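Local coordinates for biofilm-surface layer protein A (Bacillus subtilis, PDB 4BHU) that self-polymerizes into a mechanically stable, water-repellent layer on the surface of biofilms and is required for complex colony architecture, at residues I[48-56]-I[66-75]; I[96-106]-I[118-127]. The protein carries 1 engineered substitution. All blocks are in the same frame, centred on the assembly; numbering follows the deposited sequence.

Contact 1: I[48-56]-I[66-75]. Engineered in segment 48-56: Met-56 (natural residue Leu).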
ATOM      1  N   PHE I  48      -0.962  -5.093  50.552  1.00 31.16           N
ATOM      2  CA  PHE I  48      -1.846  -5.264  49.398  1.00 31.93           C
ATOM      3  C   PHE I  48      -1.236  -6.151  48.322  1.00 28.09           C
ATOM      4  O   PHE I  48      -0.019  -6.130  48.096  1.00 31.71           O
ATOM      5  CB  PHE I  48      -2.213  -3.899  48.808  1.00 30.21           C
ATOM      6  CG  PHE I  48      -3.015  -3.055  49.739  1.00 32.46           C
ATOM      7  CD1 PHE I  48      -4.390  -3.136  49.749  1.00 29.45           C
ATOM      8  CD2 PHE I  48      -2.392  -2.198  50.627  1.00 36.99           C
ATOM      9  CE1 PHE I  48      -5.128  -2.368  50.620  1.00 31.82           C
ATOM     10  CE2 PHE I  48      -3.129  -1.429  51.498  1.00 36.60           C
ATOM     11  CZ  PHE I  48      -4.499  -1.517  51.491  1.00 31.98           C
ATOM     12  N   THR I  49      -2.082  -6.932  47.665  1.00 32.73           N
ATOM     13  CA  THR I  49      -1.630  -7.801  46.587  1.00 32.96           C
ATOM     14  C   THR I  49      -2.710  -7.917  45.548  1.00 32.61           C
ATOM     15  O   THR I  49      -3.890  -7.745  45.854  1.00 34.47           O
ATOM     16  CB  THR I  49      -1.349  -9.244  47.074  1.00 37.67           C
ATOM     17  OG1 THR I  49      -2.535  -9.760  47.684  1.00 34.60           O
ATOM     18  CG2 THR I  49      -0.199  -9.280  48.076  1.00 33.95           C
ATOM     19  N   ALA I  50      -2.303  -8.252  44.322  1.00 33.95           N
ATOM     20  CA  ALA I  50      -3.239  -8.437  43.225  1.00 32.86           C
ATOM     21  C   ALA I  50      -3.268  -9.894  42.857  1.00 29.95           C
ATOM     22  O   ALA I  50      -2.267 -10.605  43.017  1.00 30.36           O
ATOM     23  CB  ALA I  50      -2.835  -7.572  41.991  1.00 35.48           C
ATOM     24  N   ASN I  51      -4.417 -10.327  42.348  1.00 31.40           N
ATOM     25  CA  ASN I  51      -4.578 -11.666  41.810  1.00 34.45           C
ATOM     26  C   ASN I  51      -5.502 -11.580  40.608  1.00 36.90           C
ATOM     27  O   ASN I  51      -5.953 -10.487  40.250  1.00 36.09           O
ATOM     28  CB  ASN I  51      -5.118 -12.630  42.877  1.00 37.12           C
ATOM     29  CG  ASN I  51      -6.487 -12.235  43.402  1.00 36.39           C
ATOM     30  OD1 ASN I  51      -7.394 -11.888  42.643  1.00 35.58           O
ATOM     31  ND2 ASN I  51      -6.646 -12.305  44.718  1.00 45.39           N
ATOM     32  N   THR I  52      -5.776 -12.721  39.985  1.00 34.85           N
ATOM     33  CA  THR I  52      -6.510 -12.765  38.723  1.00 38.06           C
ATOM     34  C   THR I  52      -8.008 -12.511  38.864  1.00 35.85           C
ATOM     35  O   THR I  52      -8.725 -12.559  37.871  1.00 40.15           O
ATOM     36  CB  THR I  52      -6.310 -14.112  38.026  1.00 38.03           C
ATOM     37  OG1 THR I  52      -6.714 -15.161  38.912  1.00 42.36           O
ATOM     38  CG2 THR I  52      -4.850 -14.305  37.660  1.00 39.59           C
ATOM     39  N   LYS I  53      -8.479 -12.263  40.089  1.00 37.85           N
ATOM     40  CA  LYS I  53      -9.863 -11.818  40.298  1.00 42.09           C
ATOM     41  C   LYS I  53      -9.916 -10.294  40.245  1.00 39.55           C
ATOM     42  O   LYS I  53     -10.982  -9.698  40.146  1.00 35.75           O
ATOM     43  CB  LYS I  53     -10.437 -12.317  41.639  1.00 44.96           C
ATOM     44  CG  LYS I  53     -10.836 -13.803  41.670  1.00 50.18           C
ATOM     45  CD  LYS I  53     -11.155 -14.299  43.109  1.00 65.11           C
ATOM     46  CE  LYS I  53     -12.517 -13.792  43.635  1.00 71.22           C
ATOM     47  NZ  LYS I  53     -12.833 -14.222  45.047  1.00 66.61           N
ATOM     48  N   ASP I  54      -8.754  -9.658  40.320  1.00 35.50           N
ATOM     49  CA  ASP I  54      -8.691  -8.215  40.161  1.00 35.67           C
ATOM     50  C   ASP I  54      -8.720  -7.876  38.676  1.00 31.49           C
ATOM     51  O   ASP I  54      -8.545  -8.747  37.835  1.00 31.61           O
ATOM     52  CB  ASP I  54      -7.452  -7.673  40.867  1.00 30.75           C
ATOM     53  CG  ASP I  54      -7.498  -7.941  42.366  1.00 38.70           C
ATOM     54  OD1 ASP I  54      -8.594  -7.784  42.945  1.00 39.49           O
ATOM     55  OD2 ASP I  54      -6.472  -8.341  42.959  1.00 32.41           O
ATOM     56  N   THR I  55      -8.955  -6.615  38.348  1.00 30.65           N
ATOM     57  CA  THR I  55      -9.152  -6.250  36.961  1.00 33.41           C
ATOM     58  C   THR I  55      -8.414  -4.973  36.628  1.00 30.17           C
ATOM     59  O   THR I  55      -8.192  -4.113  37.492  1.00 31.54           O
ATOM     60  CB  THR I  55     -10.665  -6.054  36.627  1.00 38.83           C
ATOM     61  OG1 THR I  55     -11.169  -4.907  37.321  1.00 38.94           O
ATOM     62  CG2 THR I  55     -11.494  -7.290  37.017  1.00 34.54           C
HETATM   63  N   MSE I  56      -8.022  -4.867  35.360  1.00 35.63           N
HETATM   64  CA  MSE I  56      -7.463  -3.651  34.798  1.00 30.78           C
HETATM   65  C   MSE I  56      -8.403  -3.191  33.670  1.00 33.79           C
HETATM   66  O   MSE I  56      -8.646  -3.940  32.721  1.00 33.74           O
HETATM   67  CB  MSE I  56      -6.089  -3.962  34.227  1.00 36.87           C
HETATM   68  CG  MSE I  56      -5.372  -2.790  33.678  1.00 30.17           C
HETATM   69 SE   MSE I  56      -4.733  -1.652  35.127  1.00 57.63          SE
HETATM   70  CE  MSE I  56      -3.221  -2.761  35.759  1.00 39.67           C
ATOM     71  N   ILE I  66       1.127 -10.345  36.842  1.00 30.07           N
ATOM     72  CA  ILE I  66       1.299 -10.165  38.277  1.00 31.94           C
ATOM     73  C   ILE I  66       2.616 -10.805  38.715  1.00 32.51           C
ATOM     74  O   ILE I  66       2.867 -11.975  38.424  1.00 33.58           O
ATOM     75  CB  ILE I  66       0.151 -10.826  39.060  1.00 31.23           C
ATOM     76  CG1 ILE I  66      -1.187 -10.233  38.631  1.00 28.85           C
ATOM     77  CG2 ILE I  66       0.350 -10.619  40.565  1.00 32.34           C
ATOM     78  CD1 ILE I  66      -2.380 -11.035  39.069  1.00 35.63           C
ATOM     79  N   LEU I  67       3.456 -10.047  39.406  1.00 30.25           N
ATOM     80  CA  LEU I  67       4.676 -10.637  39.948  1.00 39.86           C
ATOM     81  C   LEU I  67       5.110  -9.981  41.261  1.00 38.25           C
ATOM     82  O   LEU I  67       4.379  -9.178  41.838  1.00 29.94           O
ATOM     83  CB  LEU I  67       5.791 -10.542  38.910  1.00 41.79           C
ATOM     84  CG  LEU I  67       6.010  -9.132  38.389  1.00 43.72           C
ATOM     85  CD1 LEU I  67       7.504  -8.842  38.381  1.00 49.33           C
ATOM     86  CD2 LEU I  67       5.389  -8.961  36.988  1.00 44.16           C
ATOM     87  N   ASN I  68       6.310 -10.317  41.733  1.00 37.32           N
ATOM     88  CA  ASN I  68       6.815  -9.711  42.961  1.00 36.65           C
ATOM     89  C   ASN I  68       5.843 -10.010  44.110  1.00 37.91           C
ATOM     90  O   ASN I  68       5.488  -9.135  44.905  1.00 32.26           O
ATOM     91  CB  ASN I  68       6.994  -8.207  42.765  1.00 36.07           C
ATOM     92  CG  ASN I  68       7.646  -7.535  43.952  1.00 43.63           C
ATOM     93  OD1 ASN I  68       8.314  -8.185  44.767  1.00 47.93           O
ATOM     94  ND2 ASN I  68       7.447  -6.226  44.064  1.00 40.05           N
ATOM     95  N   ASN I  69       5.416 -11.266  44.170  1.00 34.67           N
ATOM     96  CA  ASN I  69       4.534 -11.748  45.231  1.00 41.19           C
ATOM     97  C   ASN I  69       3.234 -10.952  45.287  1.00 40.16           C
ATOM     98  O   ASN I  69       2.781 -10.535  46.357  1.00 39.99           O
ATOM     99  CB  ASN I  69       5.267 -11.714  46.569  1.00 39.41           C
ATOM    100  CG  ASN I  69       6.566 -12.527  46.542  1.00 50.66           C
ATOM    101  OD1 ASN I  69       7.622 -12.047  46.960  1.00 54.39           O
ATOM    102  ND2 ASN I  69       6.493 -13.746  46.009  1.00 46.81           N
ATOM    103  N   GLY I  70       2.654 -10.732  44.110  1.00 39.77           N
ATOM    104  CA  GLY I  70       1.386 -10.031  43.979  1.00 36.64           C
ATOM    105  C   GLY I  70       1.441  -8.520  44.145  1.00 30.46           C
ATOM    106  O   GLY I  70       0.403  -7.873  44.116  1.00 29.71           O
ATOM    107  N   LYS I  71       2.629  -7.945  44.294  1.00 30.11           N
ATOM    108  CA  LYS I  71       2.743  -6.507  44.558  1.00 29.41           C
ATOM    109  C   LYS I  71       3.012  -5.649  43.318  1.00 32.03           C
ATOM    110  O   LYS I  71       2.973  -4.418  43.401  1.00 29.42           O
ATOM    111  CB  LYS I  71       3.852  -6.239  45.559  1.00 30.65           C
ATOM    112  CG  LYS I  71       3.531  -6.730  46.989  1.00 36.46           C
ATOM    113  CD  LYS I  71       4.636  -6.319  47.970  1.00 37.76           C
ATOM    114  CE  LYS I  71       5.898  -7.158  47.771  1.00 43.77           C
ATOM    115  NZ  LYS I  71       6.961  -6.855  48.777  1.00 48.02           N
ATOM    116  N   THR I  72       3.311  -6.292  42.196  1.00 27.41           N
ATOM    117  CA  THR I  72       3.578  -5.577  40.940  1.00 27.76           C
ATOM    118  C   THR I  72       2.622  -6.029  39.859  1.00 27.36           C
ATOM    119  O   THR I  72       2.460  -7.221  39.610  1.00 31.45           O
ATOM    120  CB  THR I  72       5.041  -5.804  40.468  1.00 33.76           C
ATOM    121  OG1 THR I  72       5.931  -5.159  41.385  1.00 33.45           O
ATOM    122  CG2 THR I  72       5.280  -5.207  39.060  1.00 34.79           C
ATOM    123  N   VAL I  73       1.994  -5.070  39.198  1.00 30.25           N
ATOM    124  CA  VAL I  73       1.118  -5.383  38.080  1.00 26.21           C
ATOM    125  C   VAL I  73       1.674  -4.665  36.862  1.00 28.20           C
ATOM    126  O   VAL I  73       1.835  -3.443  36.874  1.00 27.82           O
ATOM    127  CB  VAL I  73      -0.336  -4.956  38.357  1.00 30.16           C
ATOM    128  CG1 VAL I  73      -1.203  -5.262  37.156  1.00 31.17           C
ATOM    129  CG2 VAL I  73      -0.878  -5.678  39.607  1.00 28.56           C
ATOM    130  N   ARG I  74       1.972  -5.449  35.829  1.00 28.45           N
ATOM    131  CA  ARG I  74       2.688  -4.993  34.641  1.00 28.39           C
ATOM    132  C   ARG I  74       1.909  -5.327  33.375  1.00 35.34           C
ATOM    133  O   ARG I  74       1.568  -6.497  33.132  1.00 33.23           O
ATOM    134  CB  ARG I  74       4.007  -5.726  34.571  1.00 35.19           C
ATOM    135  CG  ARG I  74       5.198  -4.874  34.345  1.00 41.94           C
ATOM    136  CD  ARG I  74       6.433  -5.721  34.549  1.00 41.16           C
ATOM    137  NE  ARG I  74       7.273  -5.191  35.612  1.00 42.81           N
ATOM    138  CZ  ARG I  74       8.399  -5.759  36.016  1.00 45.40           C
ATOM    139  NH1 ARG I  74       8.806  -6.881  35.442  1.00 41.58           N
ATOM    140  NH2 ARG I  74       9.111  -5.211  36.991  1.00 52.09           N
ATOM    141  N   VAL I  75       1.635  -4.301  32.572  1.00 28.44           N
ATOM    142  CA  VAL I  75       0.951  -4.474  31.298  1.00 30.22           C
ATOM    143  C   VAL I  75       1.723  -3.783  30.188  1.00 26.44           C
ATOM    144  O   VAL I  75       1.682  -2.549  30.069  1.00 27.00           O
ATOM    145  CB  VAL I  75      -0.452  -3.905  31.337  1.00 31.23           C
ATOM    146  CG1 VAL I  75      -1.166  -4.229  30.034  1.00 33.47           C
ATOM    147  CG2 VAL I  75      -1.225  -4.489  32.523  1.00 36.67           C
TER
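The carbonyl oxygen of Gly-70 takes the one hydrogen bond between 48-56 and 66-75, from the backbone N of Ala-50 at 2.7 Å. The N-H comes in within the plane of the carbonyl and uses a lone pair, and the CA of Thr-49 adds a CA-H...O contact to the same oxygen at 3.2 Å. Gly-70 is the third residue of the type I' turn from Asn-68 to Lys-71, with a classic bulge where Lys-71 and Thr-72 both face Leu-67; its positive phi (76°) suits glycine. Beside this bond the contact turns apolar. Ala-50 CB meets Val-73 CG2 at 3.6 Å, while Ile-66 lays its CD1 against the backbone of Asn-51, with Ile-66 CD1 to Asn-51 C at 3.5 Å. The engineered Met-56, a selenomethionine, is bent at chi2 and chi3 (73° and 75°), which brings CE alongside Val-73 CG1 at 3.5 Å and tip to tip with Val-75 CG2. Between Ala-50 and Met-56 the chain folds into a type I turn: Asn-51 N donates to Asp-54 OD2 (2.9 Å), and Asn-51 OD1 accepts from Lys-53 N in an Asx turn. The buried Asp-54 also pairs with Lys-94, tying this loop to strand 90-95, while strand 72-76 is hydrogen-bonded between strands 66-67 and 39-43 of the five-stranded sheet.

Contact 2: I[96-106]-I[118-127]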
ATOM      1  N   LEU I  96      -8.187  -5.393  54.331  1.00 35.95           N
ATOM      2  CA  LEU I  96      -7.344  -4.242  54.597  1.00 40.99           C
ATOM      3  C   LEU I  96      -6.316  -4.579  55.680  1.00 42.05           C
ATOM      4  O   LEU I  96      -6.657  -5.186  56.683  1.00 42.23           O
ATOM      5  CB  LEU I  96      -8.179  -3.036  55.021  1.00 41.66           C
ATOM      6  CG  LEU I  96      -9.121  -2.430  53.969  1.00 47.82           C
ATOM      7  CD1 LEU I  96      -9.784  -1.179  54.530  1.00 40.19           C
ATOM      8  CD2 LEU I  96      -8.371  -2.104  52.677  1.00 37.88           C
ATOM      9  N   PRO I  97      -5.059  -4.155  55.494  1.00 43.95           N
ATOM     10  CA  PRO I  97      -3.986  -4.450  56.454  1.00 38.94           C
ATOM     11  C   PRO I  97      -4.032  -3.569  57.711  1.00 48.04           C
ATOM     12  O   PRO I  97      -4.919  -2.719  57.859  1.00 41.69           O
ATOM     13  CB  PRO I  97      -2.728  -4.104  55.656  1.00 38.28           C
ATOM     14  CG  PRO I  97      -3.177  -2.963  54.802  1.00 37.78           C
ATOM     15  CD  PRO I  97      -4.572  -3.325  54.377  1.00 38.11           C
ATOM     16  N   ALA I  98      -3.049  -3.748  58.593  1.00 39.66           N
ATOM     17  CA  ALA I  98      -2.960  -2.945  59.816  1.00 46.20           C
ATOM     18  C   ALA I  98      -3.127  -1.448  59.535  1.00 46.21           C
ATOM     19  O   ALA I  98      -2.802  -0.962  58.458  1.00 43.99           O
ATOM     20  CB  ALA I  98      -1.637  -3.206  60.531  1.00 40.31           C
ATOM     21  N   ALA I  99      -3.635  -0.718  60.519  1.00 45.40           N
ATOM     22  CA  ALA I  99      -3.861   0.703  60.363  1.00 40.94           C
ATOM     23  C   ALA I  99      -2.569   1.460  60.082  1.00 47.07           C
ATOM     24  O   ALA I  99      -1.497   1.144  60.629  1.00 38.35           O
ATOM     25  CB  ALA I  99      -4.565   1.274  61.596  1.00 50.41           C
ATOM     26  N   GLY I 100      -2.691   2.464  59.213  1.00 37.41           N
ATOM     27  CA  GLY I 100      -1.564   3.264  58.776  1.00 41.43           C
ATOM     28  C   GLY I 100      -1.834   3.878  57.403  1.00 39.57           C
ATOM     29  O   GLY I 100      -2.886   3.659  56.801  1.00 36.04           O
ATOM     30  N   THR I 101      -0.887   4.664  56.913  1.00 44.54           N
ATOM     31  CA  THR I 101      -0.986   5.190  55.560  1.00 47.52           C
ATOM     32  C   THR I 101      -0.206   4.262  54.630  1.00 46.48           C
ATOM     33  O   THR I 101       0.911   3.836  54.956  1.00 39.05           O
ATOM     34  CB  THR I 101      -0.433   6.614  55.466  1.00 50.13           C
ATOM     35  OG1 THR I 101       0.966   6.605  55.783  1.00 58.43           O
ATOM     36  CG2 THR I 101      -1.158   7.516  56.430  1.00 41.80           C
ATOM     37  N   TYR I 102      -0.812   3.952  53.481  1.00 45.13           N
ATOM     38  CA  TYR I 102      -0.222   3.062  52.484  1.00 39.32           C
ATOM     39  C   TYR I 102      -0.128   3.767  51.133  1.00 42.11           C
ATOM     40  O   TYR I 102      -1.131   4.305  50.634  1.00 41.89           O
ATOM     41  CB  TYR I 102      -1.077   1.809  52.344  1.00 38.19           C
ATOM     42  CG  TYR I 102      -1.028   0.920  53.562  1.00 36.81           C
ATOM     43  CD1 TYR I 102      -1.800   1.202  54.683  1.00 41.38           C
ATOM     44  CD2 TYR I 102      -0.196  -0.203  53.595  1.00 39.35           C
ATOM     45  CE1 TYR I 102      -1.759   0.385  55.801  1.00 38.05           C
ATOM     46  CE2 TYR I 102      -0.154  -1.027  54.695  1.00 40.92           C
ATOM     47  CZ  TYR I 102      -0.928  -0.728  55.802  1.00 44.75           C
ATOM     48  OH  TYR I 102      -0.876  -1.558  56.903  1.00 45.06           O
ATOM     49  N   THR I 103       1.072   3.752  50.560  1.00 35.67           N
ATOM     50  CA  THR I 103       1.356   4.465  49.323  1.00 40.64           C
ATOM     51  C   THR I 103       1.489   3.526  48.123  1.00 37.99           C
ATOM     52  O   THR I 103       2.230   2.535  48.156  1.00 36.09           O
ATOM     53  CB  THR I 103       2.652   5.293  49.437  1.00 46.74           C
ATOM     54  OG1 THR I 103       2.570   6.177  50.564  1.00 45.00           O
ATOM     55  CG2 THR I 103       2.884   6.107  48.155  1.00 43.60           C
ATOM     56  N   PHE I 104       0.758   3.870  47.069  1.00 40.24           N
ATOM     57  CA  PHE I 104       0.768   3.144  45.812  1.00 32.01           C
ATOM     58  C   PHE I 104       1.501   3.978  44.772  1.00 37.84           C
ATOM     59  O   PHE I 104       1.451   5.211  44.803  1.00 34.08           O
ATOM     60  CB  PHE I 104      -0.660   2.897  45.327  1.00 35.10           C
ATOM     61  CG  PHE I 104      -1.472   2.045  46.250  1.00 34.37           C
ATOM     62  CD1 PHE I 104      -2.055   2.590  47.379  1.00 39.00           C
ATOM     63  CD2 PHE I 104      -1.641   0.693  46.003  1.00 34.99           C
ATOM     64  CE1 PHE I 104      -2.805   1.806  48.231  1.00 36.17           C
ATOM     65  CE2 PHE I 104      -2.392  -0.101  46.856  1.00 34.71           C
ATOM     66  CZ  PHE I 104      -2.972   0.459  47.973  1.00 37.26           C
ATOM     67  N   ARG I 105       2.166   3.286  43.853  1.00 33.94           N
ATOM     68  CA  ARG I 105       2.968   3.914  42.811  1.00 35.85           C
ATOM     69  C   ARG I 105       2.539   3.351  41.461  1.00 35.43           C
ATOM     70  O   ARG I 105       2.058   2.220  41.350  1.00 29.04           O
ATOM     71  CB  ARG I 105       4.463   3.665  43.049  1.00 40.41           C
ATOM     72  CG  ARG I 105       4.964   4.274  44.351  1.00 53.07           C
ATOM     73  CD  ARG I 105       6.346   3.780  44.773  1.00 56.80           C
ATOM     74  NE  ARG I 105       6.787   4.442  46.004  1.00 61.49           N
ATOM     75  CZ  ARG I 105       6.415   4.078  47.231  1.00 58.89           C
ATOM     76  NH1 ARG I 105       5.593   3.053  47.416  1.00 56.74           N
ATOM     77  NH2 ARG I 105       6.860   4.745  48.286  1.00 61.90           N
ATOM     78  N   ALA I 106       2.692   4.158  40.429  1.00 35.87           N
ATOM     79  CA  ALA I 106       2.354   3.714  39.090  1.00 33.14           C
ATOM     80  C   ALA I 106       3.148   4.570  38.132  1.00 39.86           C
ATOM     81  O   ALA I 106       3.307   5.772  38.345  1.00 37.95           O
ATOM     82  CB  ALA I 106       0.849   3.846  38.828  1.00 34.61           C
ATOM     83  N   TYR I 118       6.311   8.810  36.623  1.00 58.46           N
ATOM     84  CA  TYR I 118       6.071   8.300  37.970  1.00 53.86           C
ATOM     85  C   TYR I 118       5.000   9.104  38.706  1.00 54.20           C
ATOM     86  O   TYR I 118       5.052  10.336  38.726  1.00 50.98           O
ATOM     87  CB  TYR I 118       7.372   8.345  38.752  1.00 59.93           C
ATOM     88  CG  TYR I 118       7.265   7.891  40.183  1.00 58.39           C
ATOM     89  CD1 TYR I 118       6.987   8.793  41.201  1.00 60.65           C
ATOM     90  CD2 TYR I 118       7.469   6.558  40.521  1.00 62.54           C
ATOM     91  CE1 TYR I 118       6.910   8.379  42.522  1.00 59.91           C
ATOM     92  CE2 TYR I 118       7.390   6.131  41.830  1.00 61.08           C
ATOM     93  CZ  TYR I 118       7.109   7.044  42.826  1.00 67.03           C
ATOM     94  OH  TYR I 118       7.045   6.596  44.129  1.00 70.47           O
ATOM     95  N   ALA I 119       4.031   8.408  39.307  1.00 41.55           N
ATOM     96  CA  ALA I 119       2.978   9.063  40.098  1.00 40.10           C
ATOM     97  C   ALA I 119       2.680   8.260  41.376  1.00 45.57           C
ATOM     98  O   ALA I 119       2.981   7.064  41.438  1.00 39.79           O
ATOM     99  CB  ALA I 119       1.724   9.224  39.284  1.00 37.98           C
ATOM    100  N   GLU I 120       2.081   8.928  42.365  1.00 42.86           N
ATOM    101  CA  GLU I 120       1.829   8.366  43.698  1.00 44.13           C
ATOM    102  C   GLU I 120       0.527   8.832  44.292  1.00 45.72           C
ATOM    103  O   GLU I 120       0.073   9.940  44.029  1.00 42.10           O
ATOM    104  CB  GLU I 120       2.883   8.832  44.691  1.00 50.91           C
ATOM    105  CG  GLU I 120       4.133   8.026  44.769  1.00 52.49           C
ATOM    106  CD  GLU I 120       5.030   8.551  45.875  1.00 62.72           C
ATOM    107  OE1 GLU I 120       4.533   9.377  46.677  1.00 58.87           O
ATOM    108  OE2 GLU I 120       6.216   8.162  45.935  1.00 61.03           O
ATOM    109  N   ALA I 121      -0.053   7.993  45.140  1.00 43.45           N
ATOM    110  CA  ALA I 121      -1.221   8.381  45.906  1.00 37.88           C
ATOM    111  C   ALA I 121      -1.341   7.428  47.090  1.00 42.83           C
ATOM    112  O   ALA I 121      -0.944   6.269  46.992  1.00 43.03           O
ATOM    113  CB  ALA I 121      -2.469   8.333  45.058  1.00 41.13           C
ATOM    114  N   SER I 122      -1.893   7.924  48.199  1.00 44.80           N
ATOM    115  CA  SER I 122      -1.955   7.157  49.450  1.00 46.91           C
ATOM    116  C   SER I 122      -3.378   6.948  49.908  1.00 42.76           C
ATOM    117  O   SER I 122      -4.266   7.717  49.544  1.00 46.48           O
ATOM    118  CB  SER I 122      -1.193   7.896  50.553  1.00 45.64           C
ATOM    119  OG  SER I 122       0.200   7.826  50.333  1.00 51.46           O
ATOM    120  N   ILE I 123      -3.593   5.898  50.696  1.00 41.79           N
ATOM    121  CA  ILE I 123      -4.850   5.711  51.422  1.00 46.52           C
ATOM    122  C   ILE I 123      -4.605   5.573  52.942  1.00 48.19           C
ATOM    123  O   ILE I 123      -3.538   5.130  53.380  1.00 44.53           O
ATOM    124  CB  ILE I 123      -5.643   4.467  50.956  1.00 43.21           C
ATOM    125  CG1 ILE I 123      -4.781   3.215  51.069  1.00 40.98           C
ATOM    126  CG2 ILE I 123      -6.170   4.651  49.538  1.00 45.06           C
ATOM    127  CD1 ILE I 123      -5.520   1.933  50.738  1.00 40.78           C
ATOM    128  N   ASP I 124      -5.605   5.964  53.728  1.00 48.55           N
ATOM    129  CA  ASP I 124      -5.567   5.813  55.180  1.00 47.61           C
ATOM    130  C   ASP I 124      -6.412   4.604  55.574  1.00 42.03           C
ATOM    131  O   ASP I 124      -7.614   4.571  55.306  1.00 43.26           O
ATOM    132  CB  ASP I 124      -6.145   7.062  55.860  1.00 46.00           C
ATOM    133  CG  ASP I 124      -5.273   8.291  55.690  1.00 51.15           C
ATOM    134  OD1 ASP I 124      -4.035   8.163  55.671  1.00 51.93           O
ATOM    135  OD2 ASP I 124      -5.835   9.402  55.574  1.00 63.16           O
ATOM    136  N   VAL I 125      -5.795   3.600  56.193  1.00 49.71           N
ATOM    137  CA  VAL I 125      -6.560   2.481  56.745  1.00 41.07           C
ATOM    138  C   VAL I 125      -6.817   2.758  58.232  1.00 45.56           C
ATOM    139  O   VAL I 125      -5.880   2.974  58.999  1.00 41.28           O
ATOM    140  CB  VAL I 125      -5.824   1.146  56.584  1.00 42.20           C
ATOM    141  CG1 VAL I 125      -6.593   0.025  57.296  1.00 43.32           C
ATOM    142  CG2 VAL I 125      -5.657   0.810  55.101  1.00 40.01           C
ATOM    143  N   ALA I 126      -8.082   2.761  58.640  1.00 48.51           N
ATOM    144  CA  ALA I 126      -8.424   3.238  59.979  1.00 55.23           C
ATOM    145  C   ALA I 126      -8.239   2.176  61.069  1.00 52.99           C
ATOM    146  O   ALA I 126      -8.593   1.015  60.875  1.00 46.15           O
ATOM    147  CB  ALA I 126      -9.849   3.762  59.996  1.00 51.37           C
ATOM    148  N   LYS I 127      -7.684   2.607  62.209  1.00 56.67           N
ATOM    149  CA  LYS I 127      -7.680   1.826  63.452  1.00 54.43           C
ATOM    150  C   LYS I 127      -9.087   1.429  63.867  1.00 55.92           C
ATOM    151  O   LYS I 127      -9.989   2.267  63.907  1.00 57.37           O
ATOM    152  CB  LYS I 127      -7.073   2.641  64.605  1.00 57.02           C
ATOM    153  CG  LYS I 127      -5.630   2.302  64.947  1.00 61.76           C
ATOM    154  CD  LYS I 127      -5.337   2.508  66.437  1.00 68.52           C
ATOM    155  CE  LYS I 127      -5.486   3.968  66.879  1.00 64.62           C
ATOM    156  NZ  LYS I 127      -5.387   4.102  68.373  1.00 66.82           N
TER
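Arg-105 and Tyr-118 cross with guanidinium and ring planes 48° apart, the phenol oxygen lying at the guanidinium edge. Arg-105 NE gives Tyr-118 OH only a weak, bent hydrogen bond (2.9 Å), whereas Tyr-118 OH donates to the anti lone pair of Glu-120 OE2. Glu-120 runs beside Arg-105 with its carboxylate turned 74° from the guanidinium; their long salt bridge, NE to OE2 at 3.8 Å, is one of charge alone. On the same face the hydroxyls of Thr-103 and Ser-122 share a hydrogen bond, OG1 to OG at 2.9 Å. These pairs belong to an antiparallel beta hairpin, strands 100-109 and 119-125, in which hydrogen-bonded pairs from Gly-100 with Val-125 to Ala-106 with Ala-119 take turns with non-hydrogen-bonded ones. The other face is largely apolar. Phe-104 presents its ring edge to Ile-123, CE1 to CD1 at 3.7 Å; chi1 of 56° sets Ile-123 CG1 between backbone N and carbonyl carbon, from where CD1 extends to that edge. Val-125 spreads its methyls, CG2 slanting onto Tyr-102 CD1 at 3.9 Å and CG1 resting 3.3 Å from Pro-97 O. Tyr-102 OH hydrogen-bonds to Ala-98 O, at the ring's edge and in its plane, joining the side chain to the loop before strand 100-109.

How the contacts relate
Both contacts reach the same five-stranded antiparallel sheet, and their centres lie about 16 Å apart. They come in series along the chain: contact 1 closes at its second segment before contact 2 opens, with strand 90-95 of the three-stranded sheet between them. Contact 1 packs the 48-56 loop against strands 66-67 and 72-76 at one side; contact 2 is the hairpin that ends with outermost strand 119-125. Strand 39-43 separates 72-76 from 100-109 in the sheet. The direct bridge is Phe-48, whose ring sits among Pro-97, Tyr-102, Phe-104 and Ile-123, with CZ 3.4 Å from Pro-97 CD. Loop and hairpin thus share an apolar cluster within the one BslA-family domain, the part of this layer-forming protein present in the chain.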